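Local structure of protein similar to metal-dependent hydrolase (Staphylococcus aureus subsp. aureus Mu50, 3ESH) at residues N12-M18 with Q43-H49; A64-K70 with A114-Q120; T107-H113 with H203-I207. The protein is probably a metal-dependent hydrolase of the metallo-beta-lactamase superfamily, whose members commonly use one or two metal ions to activate water for hydrolysis. One frame throughout, in Å; residues are numbered along the deposited sequence.

Overall arrangement
The three contacts lie around one end of the two mixed sheets that mark the metallo-beta-lactamase fold. Their centres form a near-equilateral triangle, about 13 Å apart for contacts 1 and 3 and about 14 Å for the other two pairs. Contact 1, a separate two-stranded antiparallel sheet, closes before the others open; contacts 2 and 3 alternate along the chain. Segments 64-70 and 107-113 follow strands 59-61 and 103-105 of one sheet, while 203-207 leaves strand 199-203 of the other. Probable backbone hydrogen bonds link G13 O to I66 N and A64 N to H113 O. Contact 3 holds H110 and D206 of a possible metal site, with contacts 1 and 2 packed against it.

Contact 1 of 3, residues N12-M18 with Q43-H49; sequences NGGNTKM and QINLPTH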
# COMPACT_ATOMS: atom_id res chain seq x y z
N ASN A 12 20.68 -33.90 -12.61
CA ASN A 12 21.36 -33.96 -11.32
C ASN A 12 22.28 -32.76 -11.12
O ASN A 12 23.46 -32.80 -11.48
CB ASN A 12 22.17 -35.25 -11.24
CG ASN A 12 22.54 -35.62 -9.83
OD1 ASN A 12 23.02 -34.79 -9.07
ND2 ASN A 12 22.32 -36.88 -9.47
N GLY A 13 21.75 -31.69 -10.54
CA GLY A 13 22.54 -30.51 -10.29
C GLY A 13 23.13 -30.50 -8.89
O GLY A 13 23.59 -29.46 -8.41
N GLY A 14 23.10 -31.66 -8.25
CA GLY A 14 23.65 -31.77 -6.91
C GLY A 14 22.57 -31.95 -5.85
O GLY A 14 21.44 -32.31 -6.16
N ASN A 15 22.93 -31.68 -4.61
CA ASN A 15 22.00 -31.81 -3.50
C ASN A 15 22.45 -30.99 -2.30
O ASN A 15 23.60 -30.55 -2.22
CB ASN A 15 21.88 -33.27 -3.07
CG ASN A 15 23.07 -33.73 -2.25
OD1 ASN A 15 24.19 -33.86 -2.77
ND2 ASN A 15 22.86 -33.95 -0.95
N THR A 16 21.54 -30.81 -1.35
CA THR A 16 21.82 -30.07 -0.13
C THR A 16 21.02 -30.71 1.02
O THR A 16 19.97 -31.29 0.80
CB THR A 16 21.40 -28.59 -0.24
OG1 THR A 16 19.98 -28.51 -0.44
CG2 THR A 16 22.11 -27.92 -1.40
N LYS A 17 21.55 -30.62 2.23
CA LYS A 17 20.86 -31.15 3.38
C LYS A 17 20.53 -29.95 4.27
O LYS A 17 21.43 -29.31 4.82
CB LYS A 17 21.73 -32.18 4.12
CG LYS A 17 21.93 -33.49 3.34
CD LYS A 17 22.32 -34.68 4.24
CE LYS A 17 23.80 -34.74 4.57
NZ LYS A 17 24.61 -35.11 3.37
N MSE A 18 19.24 -29.64 4.36
CA MSE A 18 18.77 -28.51 5.15
C MSE A 18 18.04 -29.01 6.39
O MSE A 18 17.44 -30.08 6.36
CB MSE A 18 17.82 -27.65 4.32
CG MSE A 18 18.39 -27.05 3.07
SE MSE A 18 19.94 -26.01 3.45
CE MSE A 18 21.18 -27.14 2.55
N GLN A 43 18.62 -32.89 9.68
CA GLN A 43 18.70 -32.46 8.29
C GLN A 43 17.96 -33.43 7.39
O GLN A 43 18.06 -34.64 7.59
CB GLN A 43 20.16 -32.41 7.82
CG GLN A 43 21.15 -31.78 8.79
CD GLN A 43 22.59 -31.86 8.27
OE1 GLN A 43 23.14 -32.95 8.10
NE2 GLN A 43 23.19 -30.71 8.00
N ILE A 44 17.23 -32.91 6.41
CA ILE A 44 16.54 -33.77 5.45
C ILE A 44 17.25 -33.57 4.12
O ILE A 44 17.80 -32.49 3.87
CB ILE A 44 15.04 -33.43 5.29
CG1 ILE A 44 14.87 -32.08 4.59
CG2 ILE A 44 14.36 -33.46 6.66
CD1 ILE A 44 13.45 -31.77 4.17
N ASN A 45 17.27 -34.59 3.28
CA ASN A 45 17.96 -34.52 2.01
C ASN A 45 17.15 -33.88 0.91
O ASN A 45 16.06 -34.35 0.57
CB ASN A 45 18.39 -35.92 1.56
CG ASN A 45 19.37 -35.87 0.42
OD1 ASN A 45 20.46 -35.32 0.55
ND2 ASN A 45 18.98 -36.42 -0.73
N LEU A 46 17.70 -32.81 0.33
CA LEU A 46 17.02 -32.09 -0.73
C LEU A 46 17.82 -31.98 -2.02
O LEU A 46 18.73 -31.16 -2.13
CB LEU A 46 16.66 -30.67 -0.29
CG LEU A 46 15.64 -30.45 0.83
CD1 LEU A 46 15.62 -28.98 1.15
CD2 LEU A 46 14.25 -30.94 0.42
N PRO A 47 17.49 -32.81 -3.02
CA PRO A 47 18.21 -32.74 -4.28
C PRO A 47 17.99 -31.35 -4.90
O PRO A 47 16.97 -30.70 -4.64
CB PRO A 47 17.54 -33.82 -5.14
CG PRO A 47 17.06 -34.80 -4.14
CD PRO A 47 16.54 -33.94 -3.01
N THR A 48 18.95 -30.90 -5.69
CA THR A 48 18.83 -29.63 -6.40
C THR A 48 18.95 -30.07 -7.87
O THR A 48 20.02 -29.96 -8.48
CB THR A 48 19.96 -28.65 -6.03
OG1 THR A 48 21.23 -29.23 -6.34
CG2 THR A 48 19.91 -28.32 -4.54
N HIS A 49 17.85 -30.60 -8.40
CA HIS A 49 17.80 -31.12 -9.77
C HIS A 49 17.04 -30.25 -10.77
O HIS A 49 15.81 -30.25 -10.80
CB HIS A 49 17.19 -32.53 -9.79
CG HIS A 49 17.98 -33.56 -9.03
ND1 HIS A 49 19.27 -33.36 -8.61
CD2 HIS A 49 17.64 -34.80 -8.62
CE1 HIS A 49 19.70 -34.43 -7.96
NE2 HIS A 49 18.72 -35.32 -7.95
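T16 and L46 form a hydrogen-bonded antiparallel pair, T16 N to L46 O at 2.9 Å and L46 N to T16 O at 2.8 Å. M18 and I44 repeat the pattern, and K17-N45 and N15-P47 are the non-hydrogen-bonded pairs; the strand segments run at 158°, 4.6 Å apart. Past the strands T48 N still reaches G14 O at 2.9 Å, coming from above the carbonyl plane. N12 OD1 takes the backbone N of G14 in an Asx turn, and the N12 amide lies beside the H49 ring, the planes 48° apart, with OD1 3.5 Å from CE1.

On one face N15 ND2 makes a weak bond to N45 OD1 (3.1 Å), the two side chains crossing at about a right angle; N45 reaches across because its CG is anti to the backbone N (chi1 -168°). K17 CG passes the same OD1. The other face is mostly apolar: M18 CG rests on L46 CD1 at 3.9 Å, and the T16 and T48 methyls meet.

Around this sheet, K17 NZ forms a salt bridge with D82, whose backbone N also binds N15 OD1, while helix 20-24 meets M18 and L46 through M23.

Contact 2 of 3, residues A64-K70 with A114-Q120; sequences AGIGNGK and AAGLTDQ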
# COMPACT_ATOMS: atom_id res chain seq x y z
N ALA A 64 19.38 -24.11 -11.82
CA ALA A 64 20.73 -24.53 -12.17
C ALA A 64 21.52 -25.33 -11.15
O ALA A 64 22.72 -25.50 -11.31
CB ALA A 64 21.53 -23.31 -12.59
N GLY A 65 20.87 -25.82 -10.11
CA GLY A 65 21.60 -26.59 -9.12
C GLY A 65 22.67 -25.81 -8.38
O GLY A 65 22.70 -24.59 -8.42
N ILE A 66 23.57 -26.54 -7.71
CA ILE A 66 24.63 -25.94 -6.93
C ILE A 66 25.95 -25.75 -7.67
O ILE A 66 26.94 -25.31 -7.08
CB ILE A 66 24.91 -26.75 -5.65
CG1 ILE A 66 25.06 -28.23 -6.00
CG2 ILE A 66 23.80 -26.49 -4.63
CD1 ILE A 66 25.25 -29.15 -4.80
N GLY A 67 25.97 -26.11 -8.95
CA GLY A 67 27.18 -25.95 -9.74
C GLY A 67 28.41 -26.78 -9.38
O GLY A 67 28.33 -27.76 -8.64
N ASN A 68 29.56 -26.34 -9.91
CA ASN A 68 30.84 -27.03 -9.72
C ASN A 68 31.91 -26.04 -9.28
O ASN A 68 32.20 -25.09 -9.99
CB ASN A 68 31.25 -27.70 -11.02
CG ASN A 68 30.22 -28.71 -11.48
OD1 ASN A 68 30.17 -29.83 -10.98
ND2 ASN A 68 29.37 -28.30 -12.42
N GLY A 69 32.49 -26.27 -8.11
CA GLY A 69 33.50 -25.37 -7.59
C GLY A 69 32.97 -24.03 -7.07
O GLY A 69 33.76 -23.17 -6.69
N LYS A 70 31.65 -23.85 -7.04
CA LYS A 70 31.04 -22.60 -6.56
C LYS A 70 30.96 -22.46 -5.04
O LYS A 70 31.32 -21.42 -4.49
CB LYS A 70 29.63 -22.46 -7.16
CG LYS A 70 29.62 -22.27 -8.67
CD LYS A 70 30.32 -20.97 -9.07
CE LYS A 70 29.57 -19.74 -8.60
NZ LYS A 70 28.48 -19.38 -9.54
N ALA A 114 20.54 -21.00 -7.89
CA ALA A 114 21.35 -20.20 -8.81
C ALA A 114 22.87 -20.39 -8.81
O ALA A 114 23.56 -19.88 -9.69
CB ALA A 114 21.03 -18.74 -8.61
N ALA A 115 23.41 -21.12 -7.85
CA ALA A 115 24.86 -21.32 -7.81
C ALA A 115 25.44 -21.93 -9.08
O ALA A 115 26.56 -21.60 -9.49
CB ALA A 115 25.24 -22.16 -6.61
N GLY A 116 24.69 -22.83 -9.70
CA GLY A 116 25.16 -23.48 -10.91
C GLY A 116 25.00 -22.66 -12.18
O GLY A 116 25.10 -23.20 -13.28
N LEU A 117 24.75 -21.36 -12.05
CA LEU A 117 24.58 -20.49 -13.21
C LEU A 117 25.90 -20.07 -13.84
O LEU A 117 25.96 -19.76 -15.03
CB LEU A 117 23.76 -19.24 -12.85
CG LEU A 117 22.24 -19.41 -12.86
CD1 LEU A 117 21.56 -18.08 -12.50
CD2 LEU A 117 21.80 -19.89 -14.25
N THR A 118 26.96 -20.04 -13.04
CA THR A 118 28.27 -19.65 -13.54
C THR A 118 29.33 -20.55 -12.94
O THR A 118 29.09 -21.22 -11.94
CB THR A 118 28.62 -18.21 -13.14
OG1 THR A 118 28.78 -18.14 -11.72
CG2 THR A 118 27.54 -17.25 -13.60
N ASP A 119 30.50 -20.58 -13.55
CA ASP A 119 31.60 -21.35 -13.01
C ASP A 119 32.37 -20.30 -12.23
O ASP A 119 31.91 -19.20 -12.03
CB ASP A 119 32.50 -21.89 -14.15
CG ASP A 119 32.90 -20.81 -15.16
OD1 ASP A 119 33.31 -19.71 -14.74
OD2 ASP A 119 32.82 -21.06 -16.38
N GLN A 120 33.55 -20.68 -11.73
CA GLN A 120 34.37 -19.72 -10.95
C GLN A 120 34.89 -18.64 -11.89
O GLN A 120 35.23 -18.92 -13.04
CB GLN A 120 35.53 -20.40 -10.36
CG GLN A 120 35.06 -21.68 -9.84
CD GLN A 120 35.72 -22.80 -10.56
OE1 GLN A 120 35.53 -23.00 -11.79
NE2 GLN A 120 36.52 -23.56 -9.81
O HOH W 1 26.06 -18.42 -9.92
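G65 and G116 hold the tight end of this meeting of two loops: G116 N donates to G65 O at 2.9 Å from above the carbonyl plane. Here the chains are almost bare backbone. G67 and G116 bring their CA atoms within 3.4 Å, and G116 CA makes a CH...O contact of 3.2 Å with A64 O. Having no side chain, G116 lets A64 O and G67 N come right up to its CA. Beside it the A64 methyl packs on L117 CD2 at 3.8 Å, and A115 CB sits against the I66 carbonyl.

The other end is looser. G69 and Q120 are exposed, and their closest approach is Q120 CG, 3.7 Å from G69 O.

Between the two ends K70 is buried. Its chain is bent at chi2, chi3 and chi4, all turned the same way, and so curls back over the 115-118 turn instead of reaching outward. NZ donates to A115 O at 2.9 Å and to T118 O from well above that carbonyl's plane; T118 OG1 is modelled only 2.5 Å from NZ, doubtfully short. A water bound to NZ passes a hydrogen bond on to A114 O. Four oxygens face three N-H, so not all can bond fully at once. With carbonyl, hydroxyl and water oxygens gathered round it, the ammonium group is probably kept protonated and ties the 64-70 loop to the turn through neutral oxygens.

Contact 3 of 3, residues T107-H113 with H203-I207; sequences THMHFDH and HMGDI
T107 sends its CG2 methyl to the edge of the H203 ring, 3.8 Å from CD2, while H203 ND1 is held by L248 O. H108 follows with its ring bonded weakly to D206: NE2 to OD2 is 2.7 Å, but the N-H...O angle is a bent 125°. The oxygen lies at the ring edge, near its plane, and the carboxylate is turned 72° from the ring. H108 CG sits between the backbone N and the carbonyl carbon (chi1 62°), which carries the imidazole over toward segment 203-207.

From H108 to H113 the chain spells HxHxDH, the metal-binding signature of the metallo-beta-lactamase superfamily. H110, at the N-cap of the short helix, D206 and H185 appear to direct donor atoms toward a common point, possibly a metal site left empty in this model; by analogy with relatives, D206 would bridge two metals.

D112 then meets D206 from the opposite direction. The two OD2 atoms are 3.8 Å apart and the carboxylates nearly coplanar. H113 also comes to D206 from the opposite direction, its ring plane turned steeply against the carboxylate, and stacks on the ring of Y250.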
# COMPACT_ATOMS: atom_id res chain seq x y z
N THR A 107 12.95 -19.76 -10.79
CA THR A 107 11.80 -19.61 -9.91
C THR A 107 12.17 -18.53 -8.89
O THR A 107 11.34 -17.74 -8.49
CB THR A 107 11.49 -20.91 -9.15
OG1 THR A 107 12.53 -21.17 -8.20
CG2 THR A 107 11.42 -22.07 -10.12
N HIS A 108 13.45 -18.53 -8.50
CA HIS A 108 14.01 -17.55 -7.58
C HIS A 108 15.53 -17.69 -7.56
O HIS A 108 16.05 -18.67 -8.04
CB HIS A 108 13.39 -17.68 -6.18
CG HIS A 108 13.63 -18.99 -5.51
ND1 HIS A 108 13.30 -20.20 -6.10
CD2 HIS A 108 14.09 -19.29 -4.27
CE1 HIS A 108 13.54 -21.18 -5.25
NE2 HIS A 108 14.02 -20.65 -4.13
N MSE A 109 16.23 -16.70 -7.01
CA MSE A 109 17.70 -16.67 -7.02
C MSE A 109 18.47 -17.15 -5.78
O MSE A 109 19.65 -16.81 -5.61
CB MSE A 109 18.17 -15.27 -7.39
CG MSE A 109 17.79 -14.83 -8.79
SE MSE A 109 18.67 -15.86 -10.23
CE MSE A 109 20.48 -15.40 -9.70
N HIS A 110 17.83 -17.93 -4.93
CA HIS A 110 18.51 -18.47 -3.75
C HIS A 110 19.68 -19.34 -4.24
O HIS A 110 19.66 -19.84 -5.37
CB HIS A 110 17.51 -19.25 -2.89
CG HIS A 110 16.56 -18.38 -2.14
ND1 HIS A 110 15.47 -18.88 -1.45
CD2 HIS A 110 16.54 -17.04 -1.95
CE1 HIS A 110 14.83 -17.88 -0.87
NE2 HIS A 110 15.45 -16.76 -1.15
N PHE A 111 20.70 -19.53 -3.41
CA PHE A 111 21.87 -20.30 -3.83
C PHE A 111 21.58 -21.73 -4.27
O PHE A 111 22.18 -22.22 -5.22
CB PHE A 111 22.94 -20.31 -2.72
CG PHE A 111 22.73 -21.37 -1.69
CD1 PHE A 111 21.94 -21.14 -0.57
CD2 PHE A 111 23.33 -22.62 -1.83
CE1 PHE A 111 21.74 -22.13 0.39
CE2 PHE A 111 23.15 -23.63 -0.89
CZ PHE A 111 22.35 -23.38 0.23
N ASP A 112 20.66 -22.39 -3.58
CA ASP A 112 20.31 -23.76 -3.93
C ASP A 112 19.75 -23.86 -5.35
O ASP A 112 19.63 -24.94 -5.90
CB ASP A 112 19.32 -24.35 -2.90
CG ASP A 112 18.17 -23.41 -2.57
OD1 ASP A 112 18.44 -22.23 -2.24
OD2 ASP A 112 16.98 -23.85 -2.62
N HIS A 113 19.44 -22.72 -5.95
CA HIS A 113 18.89 -22.70 -7.31
C HIS A 113 19.76 -21.98 -8.34
O HIS A 113 19.73 -22.32 -9.52
CB HIS A 113 17.50 -22.03 -7.33
CG HIS A 113 16.43 -22.79 -6.60
ND1 HIS A 113 16.49 -23.07 -5.25
CD2 HIS A 113 15.27 -23.33 -7.04
CE1 HIS A 113 15.41 -23.75 -4.88
NE2 HIS A 113 14.66 -23.92 -5.95
N HIS A 203 5.37 -26.54 -11.97
CA HIS A 203 6.43 -26.59 -10.99
C HIS A 203 6.22 -25.36 -10.13
O HIS A 203 6.43 -24.25 -10.58
CB HIS A 203 7.81 -26.53 -11.64
CG HIS A 203 8.93 -26.43 -10.66
ND1 HIS A 203 9.10 -27.33 -9.63
CD2 HIS A 203 9.91 -25.50 -10.51
CE1 HIS A 203 10.14 -26.97 -8.89
NE2 HIS A 203 10.64 -25.86 -9.41
N MSE A 204 5.79 -25.58 -8.89
CA MSE A 204 5.54 -24.47 -7.98
C MSE A 204 6.75 -24.03 -7.16
O MSE A 204 6.61 -23.36 -6.13
CB MSE A 204 4.35 -24.82 -7.08
CG MSE A 204 3.05 -24.59 -7.82
SE MSE A 204 1.55 -25.29 -6.93
CE MSE A 204 1.56 -24.12 -5.42
N GLY A 205 7.95 -24.38 -7.63
CA GLY A 205 9.15 -23.99 -6.91
C GLY A 205 9.10 -24.22 -5.41
O GLY A 205 8.50 -25.19 -4.94
N ASP A 206 9.72 -23.33 -4.64
CA ASP A 206 9.76 -23.49 -3.19
C ASP A 206 8.47 -23.13 -2.44
O ASP A 206 8.48 -22.96 -1.23
CB ASP A 206 10.94 -22.72 -2.60
CG ASP A 206 12.26 -23.41 -2.87
OD1 ASP A 206 12.25 -24.57 -3.33
OD2 ASP A 206 13.33 -22.81 -2.60
N ILE A 207 7.37 -23.04 -3.18
CA ILE A 207 6.08 -22.74 -2.58
C ILE A 207 5.37 -24.11 -2.44
O ILE A 207 4.30 -24.22 -1.85
CB ILE A 207 5.29 -21.72 -3.46
CG1 ILE A 207 4.81 -20.57 -2.59
CG2 ILE A 207 4.09 -22.36 -4.13
CD1 ILE A 207 5.90 -19.93 -1.78